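Local atomic coordinates of Baccell_00875 (PDB entry 5NO8), a protein that is a polysaccharide lyase that probably removes L-rhamnose caps joined to glucuronic acid on complex arabinogalactan proteins. Residues A[156-161]-A[538-543]; A[238-243]-A[253-258]; A[456-461]-A[468-473]. One frame throughout, in Å; residues are numbered along the deposited sequence.

Contact 1. Residues A[156-161]-A[538-543]; sequences QQCINS and VNYEQS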
loop_
_atom_site.group_PDB
_atom_site.type_symbol
_atom_site.label_atom_id
_atom_site.label_comp_id
_atom_site.label_asym_id
_atom_site.label_seq_id
_atom_site.Cartn_x
_atom_site.Cartn_y
_atom_site.Cartn_z
ATOM N N GLN A 156 13.791 5.576 14.157
ATOM C CA GLN A 156 13.571 5.696 15.589
ATOM C C GLN A 156 12.367 6.587 15.856
ATOM O O GLN A 156 11.518 6.241 16.645
ATOM C CB GLN A 156 14.806 6.241 16.303
ATOM C CG GLN A 156 15.933 5.211 16.421
ATOM C CD GLN A 156 16.554 4.781 15.080
ATOM O OE1 GLN A 156 16.855 3.590 14.884
ATOM N NE2 GLN A 156 16.753 5.742 14.154
ATOM N N GLN A 157 12.290 7.724 15.184
ATOM C CA GLN A 157 11.105 8.574 15.342
ATOM C C GLN A 157 9.842 7.901 14.785
ATOM O O GLN A 157 8.759 8.075 15.329
ATOM C CB GLN A 157 11.308 9.912 14.662
ATOM C CG GLN A 157 12.280 10.821 15.373
ATOM C CD GLN A 157 12.340 12.158 14.668
ATOM O OE1 GLN A 157 13.159 12.354 13.778
ATOM N NE2 GLN A 157 11.442 13.064 15.028
ATOM N N CYS A 158 9.984 7.150 13.692
ATOM C CA CYS A 158 8.824 6.441 13.120
ATOM C C CYS A 158 8.239 5.451 14.102
ATOM O O CYS A 158 7.062 5.490 14.399
ATOM C CB CYS A 158 9.196 5.712 11.854
ATOM S SG CYS A 158 9.457 6.828 10.498
ATOM N N ILE A 159 9.101 4.596 14.639
ATOM C CA ILE A 159 8.694 3.549 15.549
ATOM C C ILE A 159 7.971 4.090 16.787
ATOM O O ILE A 159 6.976 3.519 17.240
ATOM C CB ILE A 159 9.950 2.691 15.891
ATOM C CG1 ILE A 159 10.287 1.785 14.693
ATOM C CG2 ILE A 159 9.825 1.926 17.186
ATOM C CD1 ILE A 159 9.317 0.671 14.411
ATOM N N ASN A 160 8.462 5.206 17.322
ATOM C CA ASN A 160 7.937 5.731 18.572
ATOM C C ASN A 160 6.891 6.826 18.418
ATOM O O ASN A 160 6.099 7.022 19.333
ATOM C CB ASN A 160 9.108 6.241 19.414
ATOM C CG ASN A 160 9.988 5.101 19.885
ATOM O OD1 ASN A 160 9.572 4.278 20.705
ATOM N ND2 ASN A 160 11.191 5.033 19.356
ATOM N N SER A 161 6.935 7.540 17.299
ATOM C CA SER A 161 6.287 8.862 17.194
ATOM C C SER A 161 5.595 9.200 15.874
ATOM O O SER A 161 5.289 10.372 15.650
ATOM C CB SER A 161 7.355 9.946 17.436
ATOM O OG SER A 161 8.040 9.679 18.651
ATOM N N VAL A 538 14.124 4.806 0.852
ATOM C CA VAL A 538 13.200 5.559 1.701
ATOM C C VAL A 538 13.752 5.361 3.110
ATOM O O VAL A 538 14.410 4.356 3.371
ATOM C CB VAL A 538 11.759 5.006 1.569
ATOM C CG1 VAL A 538 10.742 5.877 2.297
ATOM C CG2 VAL A 538 11.371 4.857 0.097
ATOM N N ASN A 539 13.502 6.306 4.017
ATOM C CA ASN A 539 14.133 6.269 5.352
ATOM C C ASN A 539 13.624 5.142 6.227
ATOM O O ASN A 539 14.364 4.591 7.035
ATOM C CB ASN A 539 13.947 7.595 6.116
ATOM C CG ASN A 539 14.593 8.786 5.426
ATOM O OD1 ASN A 539 14.137 9.943 5.602
ATOM N ND2 ASN A 539 15.623 8.534 4.624
ATOM N N TYR A 540 12.342 4.830 6.078
ATOM C CA TYR A 540 11.739 3.728 6.778
ATOM C C TYR A 540 10.567 3.345 5.922
ATOM O O TYR A 540 9.845 4.223 5.491
ATOM C CB TYR A 540 11.269 4.189 8.161
ATOM C CG TYR A 540 10.521 3.148 8.934
ATOM C CD1 TYR A 540 11.193 2.133 9.608
ATOM C CD2 TYR A 540 9.116 3.157 8.984
ATOM C CE1 TYR A 540 10.506 1.150 10.301
ATOM C CE2 TYR A 540 8.420 2.185 9.694
ATOM C CZ TYR A 540 9.121 1.180 10.340
ATOM O OH TYR A 540 8.440 0.217 11.042
ATOM N N GLU A 541 10.352 2.054 5.700
ATOM C CA GLU A 541 9.218 1.615 4.865
ATOM C C GLU A 541 9.024 0.120 4.900
ATOM O O GLU A 541 9.881 -0.641 5.368
ATOM C CB GLU A 541 9.420 2.050 3.411
ATOM C CG GLU A 541 10.730 1.552 2.804
ATOM C CD GLU A 541 10.583 1.141 1.344
ATOM O OE1 GLU A 541 9.599 0.402 1.045
ATOM O OE2 GLU A 541 11.442 1.518 0.504
ATOM N N GLN A 542 7.897 -0.311 4.341
ATOM C CA GLN A 542 7.569 -1.710 4.311
ATOM C C GLN A 542 8.566 -2.581 3.545
ATOM O O GLN A 542 8.757 -3.750 3.921
ATOM C CB GLN A 542 6.138 -1.900 3.790
ATOM C CG GLN A 542 5.717 -3.359 3.582
ATOM C CD GLN A 542 5.892 -3.817 2.158
ATOM O OE1 GLN A 542 6.297 -3.058 1.295
ATOM N NE2 GLN A 542 5.567 -5.079 1.906
ATOM N N SER A 543 9.195 -2.059 2.499
ATOM C CA SER A 543 10.180 -2.863 1.772
ATOM C C SER A 543 11.617 -2.754 2.326
ATOM O O SER A 543 12.562 -3.152 1.655
ATOM C CB SER A 543 10.114 -2.644 0.253
ATOM O OG SER A 543 10.645 -1.394 -0.151
#

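Contact 2. Residues A[238-243]-A[253-258]; sequences HVFAHN and LEKGSV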
loop_
_atom_site.group_PDB
_atom_site.type_symbol
_atom_site.label_atom_id
_atom_site.label_comp_id
_atom_site.label_asym_id
_atom_site.label_seq_id
_atom_site.Cartn_x
_atom_site.Cartn_y
_atom_site.Cartn_z
ATOM N N HIS A 238 -15.729 10.782 16.189
ATOM C CA HIS A 238 -15.095 10.584 17.484
ATOM C C HIS A 238 -13.641 10.214 17.235
ATOM O O HIS A 238 -13.389 9.333 16.409
ATOM C CB HIS A 238 -15.719 9.417 18.188
ATOM C CG HIS A 238 -17.083 9.677 18.713
ATOM N ND1 HIS A 238 -17.456 9.309 19.983
ATOM C CD2 HIS A 238 -18.164 10.271 18.157
ATOM C CE1 HIS A 238 -18.720 9.650 20.188
ATOM N NE2 HIS A 238 -19.179 10.219 19.089
ATOM N N VAL A 239 -12.722 10.885 17.936
ATOM C CA VAL A 239 -11.298 10.604 17.919
ATOM C C VAL A 239 -10.900 10.085 19.288
ATOM O O VAL A 239 -11.270 10.663 20.304
ATOM C CB VAL A 239 -10.497 11.851 17.541
ATOM C CG1 VAL A 239 -9.007 11.556 17.586
ATOM C CG2 VAL A 239 -10.915 12.330 16.165
ATOM N N PHE A 240 -10.220 8.943 19.328
ATOM C CA PHE A 240 -10.074 8.219 20.602
ATOM C C PHE A 240 -8.861 7.301 20.585
ATOM O O PHE A 240 -8.416 6.833 19.543
ATOM C CB PHE A 240 -11.310 7.355 20.889
ATOM C CG PHE A 240 -11.633 6.388 19.778
ATOM C CD1 PHE A 240 -12.453 6.792 18.713
ATOM C CD2 PHE A 240 -11.123 5.094 19.770
ATOM C CE1 PHE A 240 -12.752 5.923 17.680
ATOM C CE2 PHE A 240 -11.416 4.219 18.719
ATOM C CZ PHE A 240 -12.232 4.632 17.678
ATOM N N ALA A 241 -8.361 7.035 21.781
ATOM C CA ALA A 241 -7.269 6.115 21.975
ATOM C C ALA A 241 -7.800 4.692 21.919
ATOM O O ALA A 241 -8.915 4.420 22.332
ATOM C CB ALA A 241 -6.635 6.362 23.341
ATOM N N HIS A 242 -6.978 3.782 21.430
ATOM C CA HIS A 242 -7.299 2.374 21.458
ATOM C C HIS A 242 -6.053 1.510 21.541
ATOM O O HIS A 242 -4.939 1.987 21.398
ATOM C CB HIS A 242 -8.219 1.974 20.278
ATOM C CG HIS A 242 -7.549 1.995 18.945
ATOM N ND1 HIS A 242 -6.737 0.973 18.506
ATOM C CD2 HIS A 242 -7.539 2.931 17.961
ATOM C CE1 HIS A 242 -6.290 1.256 17.294
ATOM N NE2 HIS A 242 -6.749 2.446 16.947
ATOM N N ASN A 243 -6.260 0.240 21.800
ATOM C CA ASN A 243 -5.162 -0.701 22.064
ATOM C C ASN A 243 -4.824 -1.659 20.953
ATOM O O ASN A 243 -4.042 -2.573 21.154
ATOM C CB ASN A 243 -5.464 -1.459 23.353
ATOM C CG ASN A 243 -5.245 -0.606 24.575
ATOM O OD1 ASN A 243 -4.296 0.192 24.637
ATOM N ND2 ASN A 243 -6.121 -0.761 25.565
ATOM N N LEU A 253 -17.882 -0.239 16.801
ATOM C CA LEU A 253 -19.230 -0.784 16.983
ATOM C C LEU A 253 -19.949 -0.156 18.189
ATOM O O LEU A 253 -21.147 0.130 18.107
ATOM C CB LEU A 253 -19.191 -2.303 17.124
ATOM C CG LEU A 253 -18.681 -3.086 15.908
ATOM C CD1 LEU A 253 -18.500 -4.561 16.252
ATOM C CD2 LEU A 253 -19.637 -2.931 14.742
ATOM N N GLU A 254 -19.211 0.090 19.279
ATOM C CA GLU A 254 -19.788 0.750 20.455
ATOM C C GLU A 254 -20.286 2.124 20.142
ATOM O O GLU A 254 -21.296 2.555 20.693
ATOM C CB GLU A 254 -18.787 0.863 21.599
ATOM C CG GLU A 254 -18.434 -0.473 22.213
ATOM C CD GLU A 254 -17.524 -0.358 23.425
ATOM O OE1 GLU A 254 -16.644 0.541 23.443
ATOM O OE2 GLU A 254 -17.720 -1.182 24.358
ATOM N N LYS A 255 -19.591 2.802 19.234
ATOM C CA LYS A 255 -19.953 4.153 18.826
ATOM C C LYS A 255 -21.083 4.159 17.800
ATOM O O LYS A 255 -21.471 5.223 17.329
ATOM C CB LYS A 255 -18.697 4.892 18.333
ATOM C CG LYS A 255 -17.797 5.235 19.523
ATOM C CD LYS A 255 -16.430 5.751 19.157
ATOM C CE LYS A 255 -15.526 5.747 20.390
ATOM N NZ LYS A 255 -16.004 6.713 21.419
ATOM N N GLY A 256 -21.615 2.982 17.447
ATOM C CA GLY A 256 -22.801 2.881 16.608
ATOM C C GLY A 256 -22.564 2.722 15.114
ATOM O O GLY A 256 -23.516 2.731 14.340
ATOM N N SER A 257 -21.310 2.562 14.707
ATOM C CA SER A 257 -20.993 2.343 13.298
ATOM C C SER A 257 -21.050 0.840 12.962
ATOM O O SER A 257 -21.515 0.035 13.781
ATOM C CB SER A 257 -19.637 2.936 12.983
ATOM O OG SER A 257 -19.411 2.935 11.579
ATOM N N VAL A 258 -20.665 0.475 11.738
ATOM C CA VAL A 258 -20.726 -0.920 11.293
ATOM C C VAL A 258 -19.426 -1.305 10.637
ATOM O O VAL A 258 -18.641 -0.435 10.231
ATOM C CB VAL A 258 -21.908 -1.176 10.323
ATOM C CG1 VAL A 258 -23.227 -0.756 10.954
ATOM C CG2 VAL A 258 -21.723 -0.467 8.993
#

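Contact 3. Residues A[456-461]-A[468-473]; sequences ELYFQM and KQFVTD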
loop_
_atom_site.group_PDB
_atom_site.type_symbol
_atom_site.label_atom_id
_atom_site.label_comp_id
_atom_site.label_asym_id
_atom_site.label_seq_id
_atom_site.Cartn_x
_atom_site.Cartn_y
_atom_site.Cartn_z
ATOM N N GLU A 456 18.599 -14.609 -8.133
ATOM C CA GLU A 456 17.359 -15.365 -8.166
ATOM C C GLU A 456 17.149 -15.895 -9.563
ATOM O O GLU A 456 16.894 -17.078 -9.715
ATOM C CB GLU A 456 16.156 -14.510 -7.746
ATOM C CG GLU A 456 14.806 -15.173 -8.021
ATOM C CD GLU A 456 13.996 -15.587 -6.810
ATOM O OE1 GLU A 456 14.206 -15.077 -5.679
ATOM O OE2 GLU A 456 13.079 -16.432 -7.009
ATOM N N LEU A 457 17.269 -15.045 -10.572
ATOM C CA LEU A 457 17.070 -15.493 -11.949
ATOM C C LEU A 457 17.961 -16.697 -12.256
ATOM O O LEU A 457 17.487 -17.721 -12.777
ATOM C CB LEU A 457 17.296 -14.385 -12.968
ATOM C CG LEU A 457 17.233 -14.824 -14.433
ATOM C CD1 LEU A 457 15.814 -15.216 -14.850
ATOM C CD2 LEU A 457 17.767 -13.786 -15.378
ATOM N N TYR A 458 19.245 -16.588 -11.913
ATOM C CA TYR A 458 20.184 -17.668 -12.250
ATOM C C TYR A 458 19.847 -18.967 -11.544
ATOM O O TYR A 458 19.822 -20.017 -12.189
ATOM C CB TYR A 458 21.655 -17.245 -11.994
ATOM C CG TYR A 458 22.199 -16.126 -12.851
ATOM C CD1 TYR A 458 21.705 -15.841 -14.109
ATOM C CD2 TYR A 458 23.282 -15.359 -12.400
ATOM C CE1 TYR A 458 22.237 -14.820 -14.884
ATOM C CE2 TYR A 458 23.824 -14.352 -13.165
ATOM C CZ TYR A 458 23.314 -14.079 -14.395
ATOM O OH TYR A 458 23.843 -13.073 -15.153
ATOM N N PHE A 459 19.537 -18.932 -10.252
ATOM C CA PHE A 459 19.168 -20.146 -9.553
ATOM C C PHE A 459 17.880 -20.768 -10.131
ATOM O O PHE A 459 17.791 -21.993 -10.265
ATOM C CB PHE A 459 19.004 -19.923 -8.063
ATOM C CG PHE A 459 20.279 -19.544 -7.336
ATOM C CD1 PHE A 459 21.427 -20.327 -7.429
ATOM C CD2 PHE A 459 20.305 -18.426 -6.500
ATOM C CE1 PHE A 459 22.578 -19.984 -6.719
ATOM C CE2 PHE A 459 21.448 -18.069 -5.807
ATOM C CZ PHE A 459 22.586 -18.862 -5.905
ATOM N N GLN A 460 16.925 -19.929 -10.517
ATOM C CA GLN A 460 15.704 -20.432 -11.174
ATOM C C GLN A 460 16.033 -21.075 -12.532
ATOM O O GLN A 460 15.455 -22.110 -12.890
ATOM C CB GLN A 460 14.695 -19.297 -11.373
ATOM C CG GLN A 460 14.189 -18.654 -10.089
ATOM C CD GLN A 460 13.186 -19.491 -9.333
ATOM O OE1 GLN A 460 12.934 -20.651 -9.670
ATOM N NE2 GLN A 460 12.622 -18.909 -8.267
ATOM N N MET A 461 16.923 -20.441 -13.294
ATOM C CA MET A 461 17.377 -20.977 -14.587
ATOM C C MET A 461 18.082 -22.336 -14.486
ATOM O O MET A 461 18.032 -23.115 -15.446
ATOM C CB MET A 461 18.244 -19.982 -15.345
ATOM C CG MET A 461 17.518 -18.779 -15.922
ATOM S SD MET A 461 16.272 -19.197 -17.132
ATOM C CE MET A 461 17.215 -19.823 -18.547
ATOM N N LYS A 468 24.473 -26.645 -14.407
ATOM C CA LYS A 468 25.116 -26.251 -13.145
ATOM C C LYS A 468 25.831 -24.898 -13.175
ATOM O O LYS A 468 26.023 -24.299 -12.114
ATOM C CB LYS A 468 26.066 -27.342 -12.631
ATOM C CG LYS A 468 25.350 -28.573 -12.101
ATOM C CD LYS A 468 26.345 -29.640 -11.661
ATOM C CE LYS A 468 25.616 -30.874 -11.183
ATOM N NZ LYS A 468 26.560 -31.855 -10.599
ATOM N N GLN A 469 26.186 -24.402 -14.353
ATOM C CA GLN A 469 26.807 -23.081 -14.484
ATOM C C GLN A 469 25.901 -21.942 -13.970
ATOM O O GLN A 469 26.386 -20.958 -13.446
ATOM C CB GLN A 469 27.224 -22.803 -15.939
ATOM C CG GLN A 469 27.993 -21.499 -16.180
ATOM C CD GLN A 469 29.334 -21.446 -15.441
ATOM O OE1 GLN A 469 30.091 -22.417 -15.452
ATOM N NE2 GLN A 469 29.632 -20.303 -14.804
ATOM N N PHE A 470 24.586 -22.083 -14.120
ATOM C CA PHE A 470 23.656 -21.121 -13.507
ATOM C C PHE A 470 23.767 -21.014 -11.981
ATOM O O PHE A 470 23.625 -19.930 -11.416
ATOM C CB PHE A 470 22.210 -21.454 -13.908
ATOM C CG PHE A 470 21.878 -21.067 -15.301
ATOM C CD1 PHE A 470 21.872 -19.748 -15.672
ATOM C CD2 PHE A 470 21.544 -22.028 -16.249
ATOM C CE1 PHE A 470 21.561 -19.366 -16.954
ATOM C CE2 PHE A 470 21.238 -21.648 -17.536
ATOM C CZ PHE A 470 21.252 -20.314 -17.890
ATOM N N VAL A 471 24.013 -22.128 -11.316
ATOM C CA VAL A 471 24.142 -22.156 -9.885
ATOM C C VAL A 471 25.452 -21.449 -9.494
ATOM O O VAL A 471 25.505 -20.711 -8.498
ATOM C CB VAL A 471 24.133 -23.590 -9.349
ATOM C CG1 VAL A 471 24.222 -23.611 -7.833
ATOM C CG2 VAL A 471 22.878 -24.338 -9.823
ATOM N N THR A 472 26.507 -21.700 -10.273
ATOM C CA THR A 472 27.781 -20.992 -10.083
ATOM C C THR A 472 27.596 -19.478 -10.236
ATOM O O THR A 472 28.035 -18.716 -9.378
ATOM C CB THR A 472 28.869 -21.534 -11.050
ATOM O OG1 THR A 472 29.125 -22.900 -10.715
ATOM C CG2 THR A 472 30.163 -20.717 -10.980
ATOM N N ASP A 473 26.915 -19.057 -11.296
ATOM C CA ASP A 473 26.671 -17.641 -11.550
ATOM C C ASP A 473 25.800 -16.999 -10.467
ATOM O O ASP A 473 26.065 -15.863 -10.061
ATOM C CB ASP A 473 26.048 -17.420 -12.944
ATOM C CG ASP A 473 26.991 -17.825 -14.083
ATOM O OD1 ASP A 473 28.190 -18.059 -13.827
ATOM O OD2 ASP A 473 26.534 -17.933 -15.234
#

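Contact 1. Residues A[156-161]-A[538-543]
Short helix 155-161, which leads into an edge strand of a large antiparallel sheet, meets the turn before helix 542-559 of the helical part of the chain, with C158 over the ring of Y540 and I159 against its hydroxyl end. The contact is a small buried joint between two regions far apart in sequence, made without a hydrogen bond between the segments. CB of C158 sits over one face of the ring, 4.2 Å from the Y540 ring centroid and 26° off the normal, a CH-pi contact; its closest ring atom is Y540 CD2 at 3.8 Å. The sulfur approaches obliquely, a sulfur-aromatic contact with C158 SG 4.8 Å from the same centroid. A small residue suits this place because its CB can come down close to the ring. I159 crosses the tyrosine side chain at about a right angle, and its CD1 reaches Y540 OH at 3.5 Å. Y540 has CG anti to the backbone N (chi1 175°), which carries the ring out toward helix 155-161, where V574 of helix 562-576 also touches both I159 and Y540. Cutting Y540 back to an alanine would probably open a gap facing C158 CB and I159 CD1 and take away the side chain that V574 touches. Next along the chain, E541 is the N-cap of helix 542-559: its OE1 forms a salt bridge with R593 and also accepts from S543 N at 2.9 Å.

Contact 2. Residues A[238-243]-A[253-258]
One face of the F240 ring carries the methylene CE of K255, while the edge of the H238 imidazole, near its plane, meets the ammonium of the same lysine. CE stands 3.6 Å above the F240 ring plane, offset toward the rim, and 23° off the normal from the ring centroid, a CH-pi contact in which the polarised methylene beside the charge suits an aromatic face. Its shortest approach to a ring atom is K255 CE to F240 CD1 at 3.7 Å. At the imidazole edge, K255 NZ gives only a weak hydrogen bond to H238 ND1, 3.3 Å long; aliphatic packing supports it, with K255 CD 3.9 Å from H238 CB. The lysine runs extended through CD and CE and then bends at its last torsion (chi4 -66°), which turns NZ off the phenyl and toward the histidine.

H238 and F240 alternate with V239 on strand 232-242, which runs between strands 122-131 and 187-194, and so project from the same face of the antiparallel sheet. The chain leaves this strand into helix 245-254 and comes back over the sheet at K255. A Schellman motif ends that helix: G256 takes positive phi (94°), and its N bonds to L253 O at 3.0 Å. Glycine suits the site, since a CB here would press on the carbonyl O of K255. F248 and K251 of the helix and V191 of the adjacent strand also touch F240. The firmer partner of K255 NZ is D122, at the start of strand 122-131, which takes the lysine's charge in a salt bridge.

Contact 3. Residues A[456-461]-A[468-473]
M461 CB lies almost exactly over the centre of the F470 ring, 3.6 Å from the ring centroid and 9° off its normal, a CH-pi contact. The methionine chain, flexible and unbranched, bends at chi2 and chi3 and brings its CE to 4.1 Å from F470 CZ. Y458 and D473 cross obliquely, ring and carboxylate planes 65° apart, with D473 CB against Y458 CD2 at 3.5 Å. Their polar ends do not bond each other: Y458 OH bonds Q430, and D473 OD1 accepts Q469 NE2 at 2.8 Å from one helical turn back and is also hydrogen-bonded to Y434. F459 meets V471 at about a right angle, F459 CE1 being 4.1 Å from V471 CG1 and nearer still to the backbone V471 O, at 3.5 Å. The Y458 carbonyl also meets a side chain, Y458 O lying 3.3 Å from F470 CB.

This is a helical hairpin: the axes of segments 456-461 and 469-473 pass 7.6 Å apart and run nearly antiparallel, at 162°, joined by a short turn. In so narrow an interface, a flat ring such as F470 lets the M461 methylene come close over its face. On one flank helix 412-429 packs on Y458 through V425 and R426 and on M461 through L419; on another, helix 496-505 meets F459 through L498 and V471 through L503.

Contact 1 joins the N-terminal sheet region to the helical region, whereas contacts 2 and 3 each close a short local connection within one of these regions; both lie inside the chain loop that contact 1 closes. Contacts 2 and 3 lie on opposite sides of the chain's centre, their centres about 53 Å apart; no helix or strand is shared by two contacts, and none of the three touches another. Contacts 1 and 3 are buried and rest on apolar and aromatic packing, without a hydrogen bond between their segments. Contact 2, only partly buried, uses a lysine that combines aliphatic packing with a charge. Contact 3, between two helices, buries much more surface than the others.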